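Local coordinates for protein bile acid 7a-dehydratase, BaiE (Clostridium hiranonis DSM 13275, PDB 4L8P) that probably catalyses the 7-alpha-dehydration of bile acid intermediates, on a cystatin-like fold, at residues A[116-121]-A[146-151]; A[40-45]-A[107-112]; A[47-52]-A[59-64]; A[65-70]-A[150-155]. All blocks are in the same frame, centred on the assembly; numbering follows the deposited sequence. Where two conformers were deposited one is given.

Contact 1 of 4, residues A[116-121]-A[146-151]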
# COMPACT_ATOMS: atom_id res chain seq x y z
N THR A 116 -21.93 7.65 -5.56
CA THR A 116 -21.14 6.91 -6.55
C THR A 116 -19.70 7.35 -6.48
O THR A 116 -19.38 8.49 -6.12
CB THR A 116 -21.67 7.09 -8.01
OG1 THR A 116 -21.53 8.45 -8.41
CG2 THR A 116 -23.08 6.63 -8.14
N ALA A 117 -18.81 6.43 -6.85
CA ALA A 117 -17.38 6.73 -6.84
C ALA A 117 -16.63 5.77 -7.71
O ALA A 117 -17.17 4.71 -8.07
CB ALA A 117 -16.86 6.67 -5.40
N THR A 118 -15.38 6.14 -7.99
CA THR A 118 -14.47 5.37 -8.84
C THR A 118 -13.19 5.19 -8.05
O THR A 118 -12.76 6.12 -7.37
CB THR A 118 -14.18 6.11 -10.16
OG1 THR A 118 -15.42 6.31 -10.89
CG2 THR A 118 -13.20 5.35 -11.07
N GLY A 119 -12.54 4.03 -8.16
CA GLY A 119 -11.29 3.80 -7.49
C GLY A 119 -10.28 3.05 -8.33
O GLY A 119 -10.55 1.90 -8.71
N ARG A 120 -9.15 3.68 -8.61
CA ARG A 120 -8.03 2.99 -9.23
C ARG A 120 -7.17 2.34 -8.16
O ARG A 120 -6.86 2.95 -7.11
CB ARG A 120 -7.18 3.90 -10.07
CG ARG A 120 -7.93 4.62 -11.18
CD ARG A 120 -6.89 5.41 -11.96
NE ARG A 120 -7.39 6.00 -13.19
CZ ARG A 120 -7.30 5.48 -14.42
NH1 ARG A 120 -6.75 4.30 -14.67
NH2 ARG A 120 -7.79 6.18 -15.44
N TRP A 121 -6.79 1.09 -8.43
CA TRP A 121 -5.95 0.33 -7.52
C TRP A 121 -4.88 -0.34 -8.34
O TRP A 121 -5.15 -0.81 -9.44
CB TRP A 121 -6.74 -0.74 -6.77
CG TRP A 121 -7.70 -0.16 -5.75
CD1 TRP A 121 -8.99 0.23 -5.97
CD2 TRP A 121 -7.40 0.14 -4.39
NE1 TRP A 121 -9.52 0.76 -4.83
CE2 TRP A 121 -8.58 0.68 -3.82
CE3 TRP A 121 -6.29 -0.07 -3.57
CZ2 TRP A 121 -8.64 1.07 -2.47
CZ3 TRP A 121 -6.36 0.27 -2.23
CH2 TRP A 121 -7.53 0.81 -1.68
N THR A 146 -9.77 -0.46 -12.19
CA THR A 146 -10.64 0.70 -11.97
C THR A 146 -12.01 0.22 -11.50
O THR A 146 -12.82 -0.27 -12.30
CB THR A 146 -10.72 1.58 -13.23
OG1 THR A 146 -9.38 1.97 -13.60
CG2 THR A 146 -11.52 2.82 -12.95
N ASP A 147 -12.27 0.38 -10.20
CA ASP A 147 -13.50 -0.07 -9.53
C ASP A 147 -14.58 1.01 -9.62
O ASP A 147 -14.24 2.21 -9.67
CB ASP A 147 -13.30 -0.24 -8.03
CG ASP A 147 -12.36 -1.38 -7.64
OD1 ASP A 147 -11.98 -2.24 -8.49
OD2 ASP A 147 -12.04 -1.46 -6.44
N LYS A 148 -15.83 0.58 -9.56
CA LYS A 148 -16.97 1.48 -9.41
C LYS A 148 -17.68 1.08 -8.10
O LYS A 148 -17.95 -0.12 -7.86
CB LYS A 148 -17.94 1.37 -10.59
CG LYS A 148 -17.34 1.70 -11.94
CD LYS A 148 -16.96 3.18 -12.03
CE LYS A 148 -16.17 3.53 -13.29
NZ LYS A 148 -16.04 5.01 -13.38
N TYR A 149 -18.04 2.09 -7.31
CA TYR A 149 -18.66 1.90 -6.01
C TYR A 149 -19.97 2.64 -5.96
O TYR A 149 -20.20 3.65 -6.66
CB TYR A 149 -17.78 2.43 -4.86
CG TYR A 149 -16.33 1.98 -4.90
CD1 TYR A 149 -15.94 0.72 -4.41
CD2 TYR A 149 -15.37 2.78 -5.45
CE1 TYR A 149 -14.60 0.31 -4.49
CE2 TYR A 149 -14.05 2.38 -5.51
CZ TYR A 149 -13.66 1.13 -5.01
OH TYR A 149 -12.32 0.73 -5.08
N GLU A 150 -20.83 2.18 -5.08
CA GLU A 150 -22.06 2.90 -4.80
C GLU A 150 -22.38 2.89 -3.33
O GLU A 150 -22.01 1.96 -2.61
CB GLU A 150 -23.19 2.39 -5.65
CG GLU A 150 -23.78 1.07 -5.26
CD GLU A 150 -24.94 0.69 -6.17
OE1 GLU A 150 -25.85 1.53 -6.40
OE2 GLU A 150 -24.95 -0.45 -6.64
N LYS A 151 -23.05 3.95 -2.90
CA LYS A 151 -23.36 4.16 -1.49
C LYS A 151 -24.87 3.99 -1.34
O LYS A 151 -25.65 4.66 -2.01
CB LYS A 151 -22.94 5.56 -1.05
CG LYS A 151 -22.92 5.72 0.47
CD LYS A 151 -22.47 7.13 0.88
CE LYS A 151 -22.13 7.21 2.34
NZ LYS A 151 -21.72 8.61 2.69
O HOH W 1 -6.28 2.01 -12.87

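Contact 2 of 4, residues A[40-45]-A[107-112]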
# COMPACT_ATOMS: atom_id res chain seq x y z
N GLU A 40 -12.03 7.50 2.67
CA GLU A 40 -11.52 6.55 3.67
C GLU A 40 -12.40 5.30 3.77
O GLU A 40 -11.86 4.20 3.90
CB GLU A 40 -11.37 7.24 5.04
CG GLU A 40 -10.83 6.34 6.13
CD GLU A 40 -9.42 5.78 5.88
OE1 GLU A 40 -8.67 6.29 5.02
OE2 GLU A 40 -9.06 4.80 6.58
N ALA A 41 -13.72 5.44 3.73
CA ALA A 41 -14.66 4.31 3.79
C ALA A 41 -14.44 3.35 2.61
O ALA A 41 -14.40 2.14 2.79
CB ALA A 41 -16.07 4.83 3.76
N ILE A 42 -14.20 3.93 1.45
CA ILE A 42 -13.91 3.14 0.23
C ILE A 42 -12.58 2.38 0.34
O ILE A 42 -12.48 1.20 -0.02
CB ILE A 42 -14.03 3.99 -1.06
CG1 ILE A 42 -15.50 4.34 -1.30
CG2 ILE A 42 -13.43 3.26 -2.25
CD1 ILE A 42 -15.71 5.49 -2.28
N LYS A 43 -11.54 3.06 0.81
CA LYS A 43 -10.24 2.38 1.00
C LYS A 43 -10.37 1.19 1.98
O LYS A 43 -9.77 0.12 1.76
CB LYS A 43 -9.18 3.35 1.52
CG LYS A 43 -8.80 4.42 0.52
CD LYS A 43 -7.85 5.37 1.19
CE LYS A 43 -7.34 6.43 0.23
NZ LYS A 43 -6.53 7.42 0.99
N GLN A 44 -11.18 1.35 3.04
CA GLN A 44 -11.39 0.27 4.02
C GLN A 44 -12.27 -0.86 3.49
O GLN A 44 -12.05 -2.03 3.80
CB GLN A 44 -11.97 0.80 5.32
CG GLN A 44 -11.02 1.77 6.02
CD GLN A 44 -11.20 1.88 7.53
OE1 GLN A 44 -11.68 0.96 8.18
NE2 GLN A 44 -10.74 2.99 8.09
N LEU A 45 -13.21 -0.49 2.63
CA LEU A 45 -14.07 -1.45 1.93
C LEU A 45 -13.22 -2.35 1.05
O LEU A 45 -13.36 -3.58 1.05
CB LEU A 45 -15.12 -0.70 1.08
CG LEU A 45 -15.93 -1.50 0.05
CD1 LEU A 45 -16.86 -2.48 0.75
CD2 LEU A 45 -16.72 -0.55 -0.83
N PRO A 107 -4.00 3.65 -4.13
CA PRO A 107 -5.34 3.95 -4.64
C PRO A 107 -5.48 5.40 -5.13
O PRO A 107 -4.83 6.34 -4.59
CB PRO A 107 -6.23 3.72 -3.41
CG PRO A 107 -5.34 3.96 -2.25
CD PRO A 107 -4.02 3.40 -2.67
N GLU A 108 -6.31 5.58 -6.14
CA GLU A 108 -6.78 6.89 -6.59
C GLU A 108 -8.32 6.83 -6.56
O GLU A 108 -8.95 6.36 -7.52
CB GLU A 108 -6.29 7.19 -7.99
CG GLU A 108 -4.77 7.18 -8.13
CD GLU A 108 -4.33 7.11 -9.58
OE1 GLU A 108 -4.47 8.12 -10.30
OE2 GLU A 108 -3.86 6.01 -9.98
N ILE A 109 -8.89 7.31 -5.46
CA ILE A 109 -10.33 7.32 -5.24
C ILE A 109 -10.91 8.70 -5.61
O ILE A 109 -10.51 9.75 -5.03
CB ILE A 109 -10.72 6.98 -3.79
CG1 ILE A 109 -10.01 5.69 -3.25
CG2 ILE A 109 -12.24 6.90 -3.65
CD1 ILE A 109 -10.22 4.47 -4.11
N THR A 110 -11.88 8.70 -6.53
CA THR A 110 -12.64 9.85 -6.92
C THR A 110 -14.09 9.66 -6.51
O THR A 110 -14.77 8.71 -6.96
CB THR A 110 -12.55 10.07 -8.45
OG1 THR A 110 -11.16 10.09 -8.85
CG2 THR A 110 -13.18 11.38 -8.83
N ILE A 111 -14.59 10.56 -5.66
CA ILE A 111 -16.01 10.58 -5.34
C ILE A 111 -16.74 11.32 -6.48
O ILE A 111 -16.48 12.49 -6.72
CB ILE A 111 -16.28 11.23 -3.98
CG1 ILE A 111 -15.36 10.66 -2.88
CG2 ILE A 111 -17.76 11.08 -3.59
CD1 ILE A 111 -15.42 9.15 -2.63
N ASP A 112 -17.63 10.62 -7.17
CA ASP A 112 -18.26 11.11 -8.40
C ASP A 112 -19.59 11.79 -8.15
O ASP A 112 -19.99 12.63 -8.94
CB ASP A 112 -18.49 9.94 -9.38
CG ASP A 112 -17.22 9.31 -9.83
OD1 ASP A 112 -16.22 10.04 -10.06
OD2 ASP A 112 -17.20 8.06 -9.92

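Contact 3 of 4, residues A[47-52]-A[59-64]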
# COMPACT_ATOMS: atom_id res chain seq x y z
N ALA A 47 -10.01 -2.88 1.27
CA ALA A 47 -9.16 -3.66 2.18
C ALA A 47 -9.88 -4.90 2.69
O ALA A 47 -9.32 -5.99 2.68
CB ALA A 47 -8.71 -2.80 3.34
N LYS A 48 -11.13 -4.72 3.11
CA LYS A 48 -11.95 -5.81 3.60
C LYS A 48 -12.18 -6.84 2.48
O LYS A 48 -12.11 -8.05 2.73
CB LYS A 48 -13.29 -5.29 4.14
CG LYS A 48 -14.25 -6.35 4.62
CD LYS A 48 -15.54 -5.72 5.15
CE LYS A 48 -16.60 -6.77 5.48
NZ LYS A 48 -17.93 -6.13 5.80
N TYR A 49 -12.47 -6.38 1.27
CA TYR A 49 -12.63 -7.28 0.13
C TYR A 49 -11.40 -8.19 -0.03
O TYR A 49 -11.54 -9.42 -0.15
CB TYR A 49 -12.93 -6.47 -1.16
CG TYR A 49 -12.94 -7.29 -2.42
CD1 TYR A 49 -11.76 -7.48 -3.13
CD2 TYR A 49 -14.11 -7.90 -2.87
CE1 TYR A 49 -11.73 -8.28 -4.26
CE2 TYR A 49 -14.10 -8.69 -4.02
CZ TYR A 49 -12.91 -8.88 -4.70
OH TYR A 49 -12.89 -9.65 -5.86
N PHE A 50 -10.19 -7.60 -0.05
CA PHE A 50 -8.98 -8.41 -0.25
C PHE A 50 -8.72 -9.37 0.89
O PHE A 50 -8.35 -10.53 0.66
CB PHE A 50 -7.74 -7.52 -0.44
CG PHE A 50 -7.70 -6.75 -1.73
CD1 PHE A 50 -7.98 -7.36 -2.94
CD2 PHE A 50 -7.31 -5.40 -1.73
CE1 PHE A 50 -7.89 -6.64 -4.13
CE2 PHE A 50 -7.23 -4.70 -2.91
CZ PHE A 50 -7.52 -5.32 -4.10
N ARG A 51 -8.93 -8.90 2.11
CA ARG A 51 -8.76 -9.74 3.28
C ARG A 51 -9.73 -10.93 3.26
O ARG A 51 -9.34 -12.07 3.54
CB ARG A 51 -8.90 -8.87 4.55
CG ARG A 51 -8.87 -9.60 5.86
CD ARG A 51 -8.83 -8.60 7.02
NE ARG A 51 -9.91 -7.61 7.06
CZ ARG A 51 -11.15 -7.84 7.52
NH1 ARG A 51 -11.51 -9.05 7.96
NH2 ARG A 51 -12.05 -6.86 7.52
N CYS A 52 -10.99 -10.68 2.92
CA CYS A 52 -11.97 -11.77 2.84
C CYS A 52 -11.70 -12.71 1.66
O CYS A 52 -11.90 -13.93 1.78
CB CYS A 52 -13.38 -11.22 2.77
SG CYS A 52 -13.90 -10.38 4.28
N ASP A 59 -18.87 -15.57 2.93
CA ASP A 59 -20.05 -14.83 3.43
C ASP A 59 -19.75 -13.38 3.76
O ASP A 59 -20.53 -12.50 3.43
CB ASP A 59 -20.64 -15.51 4.68
CG ASP A 59 -21.28 -16.85 4.36
OD1 ASP A 59 -21.66 -17.07 3.20
OD2 ASP A 59 -21.39 -17.68 5.30
N GLU A 60 -18.63 -13.15 4.43
CA GLU A 60 -18.16 -11.78 4.69
C GLU A 60 -17.81 -11.01 3.41
O GLU A 60 -18.19 -9.84 3.26
CB GLU A 60 -17.00 -11.76 5.71
CG GLU A 60 -16.77 -10.37 6.30
CD GLU A 60 -15.84 -10.35 7.51
OE1 GLU A 60 -15.28 -11.41 7.90
OE2 GLU A 60 -15.65 -9.25 8.08
N LEU A 61 -17.13 -11.66 2.46
CA LEU A 61 -16.85 -11.01 1.18
C LEU A 61 -18.14 -10.54 0.49
O LEU A 61 -18.20 -9.45 -0.10
CB LEU A 61 -16.10 -11.94 0.24
CG LEU A 61 -15.60 -11.26 -1.04
CD1 LEU A 61 -14.31 -11.95 -1.45
CD2 LEU A 61 -16.57 -11.36 -2.22
N GLU A 62 -19.19 -11.35 0.56
CA GLU A 62 -20.47 -11.01 -0.05
C GLU A 62 -21.03 -9.65 0.45
O GLU A 62 -21.65 -8.93 -0.31
CB GLU A 62 -21.50 -12.12 0.23
CG GLU A 62 -22.77 -12.02 -0.60
CD GLU A 62 -23.73 -13.18 -0.37
OE1 GLU A 62 -23.25 -14.29 -0.09
OE2 GLU A 62 -24.95 -12.98 -0.51
N THR A 63 -20.74 -9.29 1.70
CA THR A 63 -21.21 -8.02 2.28
C THR A 63 -20.53 -6.77 1.70
O THR A 63 -21.01 -5.67 1.89
CB THR A 63 -21.06 -7.97 3.81
OG1 THR A 63 -19.67 -7.87 4.19
CG2 THR A 63 -21.72 -9.17 4.48
N THR A 64 -19.41 -6.96 1.00
CA THR A 64 -18.74 -5.85 0.31
C THR A 64 -19.34 -5.52 -1.07
O THR A 64 -18.99 -4.49 -1.65
CB THR A 64 -17.22 -6.12 0.13
OG1 THR A 64 -17.02 -7.13 -0.87
CG2 THR A 64 -16.56 -6.51 1.47
O HOH W 2 -14.62 -6.85 9.01

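Contact 4 of 4, residues A[65-70]-A[150-155]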
# COMPACT_ATOMS: atom_id res chain seq x y z
N LEU A 65 -20.20 -6.39 -1.60
CA LEU A 65 -20.75 -6.28 -2.94
C LEU A 65 -22.10 -5.60 -2.85
O LEU A 65 -22.90 -5.83 -1.90
CB LEU A 65 -20.91 -7.66 -3.61
CG LEU A 65 -19.64 -8.53 -3.64
CD1 LEU A 65 -19.91 -9.88 -4.29
CD2 LEU A 65 -18.51 -7.80 -4.35
N SER A 66 -22.39 -4.78 -3.84
CA SER A 66 -23.65 -4.02 -3.81
C SER A 66 -24.89 -4.90 -3.73
O SER A 66 -24.96 -5.90 -4.44
CB SER A 66 -23.74 -3.13 -5.04
OG SER A 66 -24.99 -2.44 -5.03
N PRO A 67 -25.87 -4.52 -2.87
CA PRO A 67 -27.14 -5.27 -2.83
C PRO A 67 -28.11 -4.88 -3.96
O PRO A 67 -29.14 -5.51 -4.13
CB PRO A 67 -27.72 -4.89 -1.45
CG PRO A 67 -27.19 -3.54 -1.18
CD PRO A 67 -25.82 -3.49 -1.82
N ASN A 68 -27.76 -3.84 -4.73
CA ASN A 68 -28.54 -3.39 -5.88
C ASN A 68 -28.38 -4.37 -7.06
O ASN A 68 -27.41 -4.28 -7.80
CB ASN A 68 -28.06 -1.98 -6.26
CG ASN A 68 -28.81 -1.35 -7.43
OD1 ASN A 68 -29.63 -1.99 -8.10
ND2 ASN A 68 -28.50 -0.09 -7.68
N ILE A 69 -29.30 -5.31 -7.22
CA ILE A 69 -29.17 -6.32 -8.29
C ILE A 69 -29.58 -5.83 -9.70
O ILE A 69 -29.71 -6.64 -10.62
CB ILE A 69 -29.87 -7.64 -7.93
CG1 ILE A 69 -29.09 -8.35 -6.81
CG2 ILE A 69 -29.95 -8.55 -9.14
CD1 ILE A 69 -29.68 -9.68 -6.40
N GLU A 70 -29.77 -4.52 -9.87
CA GLU A 70 -29.65 -3.88 -11.21
C GLU A 70 -28.17 -3.93 -11.65
O GLU A 70 -27.87 -3.86 -12.84
CB GLU A 70 -30.13 -2.42 -11.22
CG GLU A 70 -31.55 -2.16 -10.70
CD GLU A 70 -32.64 -2.82 -11.53
OE1 GLU A 70 -32.44 -3.07 -12.74
OE2 GLU A 70 -33.73 -3.06 -10.97
N GLU A 150 -20.83 2.18 -5.08
CA GLU A 150 -22.06 2.90 -4.80
C GLU A 150 -22.38 2.89 -3.33
O GLU A 150 -22.01 1.96 -2.61
CB GLU A 150 -23.19 2.39 -5.65
CG GLU A 150 -23.78 1.07 -5.26
CD GLU A 150 -24.94 0.69 -6.17
OE1 GLU A 150 -25.85 1.53 -6.40
OE2 GLU A 150 -24.95 -0.45 -6.64
N LYS A 151 -23.05 3.95 -2.90
CA LYS A 151 -23.36 4.16 -1.49
C LYS A 151 -24.87 3.99 -1.34
O LYS A 151 -25.65 4.66 -2.01
CB LYS A 151 -22.94 5.56 -1.05
CG LYS A 151 -22.92 5.72 0.47
CD LYS A 151 -22.47 7.13 0.88
CE LYS A 151 -22.13 7.21 2.34
NZ LYS A 151 -21.72 8.61 2.69
N ILE A 152 -25.26 3.06 -0.47
CA ILE A 152 -26.66 2.71 -0.25
C ILE A 152 -26.89 2.73 1.25
O ILE A 152 -26.16 2.06 1.99
CB ILE A 152 -26.99 1.33 -0.84
CG1 ILE A 152 -26.80 1.35 -2.36
CG2 ILE A 152 -28.42 0.92 -0.45
CD1 ILE A 152 -26.77 -0.02 -3.02
N ASP A 153 -27.87 3.54 1.70
CA ASP A 153 -28.20 3.69 3.13
C ASP A 153 -26.98 3.88 4.02
O ASP A 153 -26.83 3.20 5.04
CB ASP A 153 -29.05 2.50 3.60
CG ASP A 153 -30.34 2.32 2.79
OD1 ASP A 153 -30.87 3.31 2.23
OD2 ASP A 153 -30.83 1.18 2.70
N GLY A 154 -26.07 4.77 3.61
CA GLY A 154 -24.90 5.16 4.40
C GLY A 154 -23.65 4.31 4.28
O GLY A 154 -22.62 4.61 4.89
N GLN A 155 -23.72 3.25 3.49
CA GLN A 155 -22.66 2.26 3.39
C GLN A 155 -22.20 2.15 1.94
O GLN A 155 -23.04 2.11 1.02
CB GLN A 155 -23.20 0.89 3.85
CG GLN A 155 -22.26 -0.29 3.69
CD GLN A 155 -21.05 -0.22 4.57
OE1 GLN A 155 -21.13 0.18 5.74
NE2 GLN A 155 -19.89 -0.62 4.03

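Contact 1 of 4, residues A[116-121]-A[146-151]
Tyr149 leans its ring across the strand pair toward Trp121 and ends in a hydroxyl that Trp121 NE1 donates to. With CG beside its own backbone N (chi1 -49°), the side chain runs over the neighbouring strand. CB lies near the carbonyl oxygen of Ala117, and CD2 is 4.2 Å from Ala117 CB. Farther out, CE2 comes within 3.5 Å of Gly119 N, passing close to a residue that has no side chain. The indole N-H of Trp121 NE1 reaches Tyr149 OH at 2.8 Å, near the plane of the tryptophan ring though tilted 18° from it, and the two side chains cross at about a right angle. A weak bond then passes from Tyr149 OH to Asp147 OD2, whose charge is also met by Lys46 in a salt bridge; Asp147 OD1 bonds to Thr161.

Beneath the ring the strands are antiparallel, with Ala117–Tyr149 and Gly119–Asp147 as hydrogen-bonded pairs. Gly119 O takes the N-H of Asp147 at 2.7 Å. On the other face, Lys148 lies alongside Thr118, and its bend at chi2 (-67°) brings NZ to Thr118 OG1 at 2.9 Å, an oxygen also bonded to Asp112. Thr118 CG2 touches Thr146 CG2 at 3.6 Å, while a water bridges Arg120 NH1 and Thr146 OG1.

The pair belongs to the hairpin of strands 116-129 and 137-152, central in the sheet between strands 98-111 and 155-172. Helix 22-55 covers the Tyr149 face through Ile42 and Leu45, and Trp121 also packs on Thr106 of the third subunit.

Contact 2 of 4, residues A[40-45]-A[107-112]
Ile42 meets Ile109 and Ile111 with different branches and at different angles, an arrangement that lets one helix residue cover two alternate positions of a strand. Against Ile109 it crosses obliquely: CG2, anti to the Ile42 backbone N as CG1 turns to the other side (chi1 -70°), lies 3.9 Å from Ile109 CD1. The longer branch of Ile42 extends past the same residue, with CD1 4.0 Å from Ile109 CG2. That branch then slides by Ile111 in the opposite direction, and the two CD1 atoms, of Ile42 and Ile111, come to 3.7 Å.

Lys43, one residue along the helix, works through its methylenes. Its chain is extended beyond CG and crosses the ring of Pro107 at about a right angle, setting Lys43 CE 4.0 Å from Pro107 CG. Nearer the backbone, Lys43 CG lies 4.2 Å from Ile109 CG1 in an oblique crossing. The ammonium group is carried beyond these apolar contacts to a salt bridge with Glu40 of the second subunit, so one side chain serves both the intrachain packing and the assembly. Ile109 shares that double role, since its carbonyl oxygen accepts from Gln44 of the second subunit.

No hydrogen bond joins the two segments, whose axes pass 9.4 Å apart at 132°. Pro107, Ile109 and Ile111 are successive same-face residues of strand 98-111, and Ile42 also packs on Ala117 and Tyr149 in the next two strands. Such apolar seating of a long helix on a curved antiparallel sheet is characteristic of the cystatin-like fold to which SnoaL-like proteins belong.

Contact 3 of 4, residues A[47-52]-A[59-64]
Glu60 opens the 59-64 side of the contact by laying its aliphatic part against Cys52 and Lys48. Its CG sits 3.5 Å from Cys52 SG and 3.7 Å from Lys48 CE, the lysine crossing it at about a right angle. The carboxylate looks toward two cations without pairing directly with either: Arg51 NH1 is 4.1 Å from Glu60 OE2, and the guanidinium and carboxylate planes are steeply inclined at 73°. A water links the two groups instead, donating to Glu60 OE2 and accepting from Arg51 NH2 in the guanidinium plane.

Leu61 follows on the buried side. Its CB packs against Cys52 CB at 3.8 Å, while CD2 approaches CE2 of the Tyr49 ring at 4.1 Å in an oblique crossing.

At Thr63 comes the direct hydrogen bond between the segments. OG1, placed between the backbone N and the carbonyl carbon (chi1 70°), turns back to donate to Glu60 O at 2.6 Å in the carbonyl plane. Thr63 OG1 in turn accepts from Lys48 NZ at 2.9 Å, the fully extended lysine having spanned the gap between the helices. Thr64 repeats the backward turn, its hydroxyl donating to Leu61 O, so that each of these two carbonyls receives both a threonine hydroxyl and a backbone N-H. Thr64 OG1 also lies at the edge of the Tyr49 ring, and Thr64 CG2 touches the Lys48 methylenes.

The short helix 58-62 thus packs beside the C-terminal part of helix 22-55. Leu61 continues onto Thr87 and Leu90 of helix 83-93, Tyr49 and Thr64 reach Ile158 of strand 155-172, and Arg51 forms a salt bridge with Glu108 of the third subunit.

Contact 4 of 4, residues A[65-70]-A[150-155]
The loop between helix 58-62 and strand 73-74 meets the sheet beside the tight hairpin turn that joins strands 137-152 and 155-172, and the carboxylate of Glu150 receives it. Ser66 OG donates to Glu150 OE2 at 2.6 Å, arriving from above the carboxylate plane, 50° out of it. Asn68 ND2 offers a second, weak bond to Glu150 OE1 at 3.4 Å, with amide and carboxylate planes 40° apart. Glu150 attains this pose with CG between its backbone N and carbonyl carbon (chi1 75°) and the rest of the chain extended, which sends the acid across to the loop.

The loop prepares its own donors. Ser66 OG accepts from Asn68 N at 3.1 Å, an ST turn, and the amide oxygen Asn68 OD1 accepts from Glu70 N at 3.1 Å, an Asx turn. Ser66 OG therefore works as both donor and acceptor, tying the position of the glutamate to the fold of the loop backbone.

Ile152 adds the apolar part with a single methyl: its CD1 meets Pro67 CD at 3.8 Å and also lies against Ser66 OG and Asn68 CB. Tyr157 of the next strand packs on both Pro67 and Ile152.

Residues Ile152 to Gln155 form a type I' turn, with Asp153 and Gly154 at positive phi, a geometry characteristic of two-residue beta hairpins.

In the fold
Contacts 1 and 2 share one framework: neighbouring strands of the sheet and the helix lying on it. Contact 1 is held by regular backbone bonds and a buried polar cluster, contact 2 by apolar branches alone, and Thr118 OG1 with Asp112 OD2 joins them. Contact 3 uses a later part of the same helix 22-55 and mixes packing with hydroxyl and water-mediated links; Leu45 of contact 2 touches its Thr64. These three are partly buried. Contact 4 lies at the surface, where a carboxylate and small loop turns do the work; it shares Glu150 and Lys151 with contact 1. Contacts 1, 2 and 3 all reach other subunits, whereas contact 4 touches none.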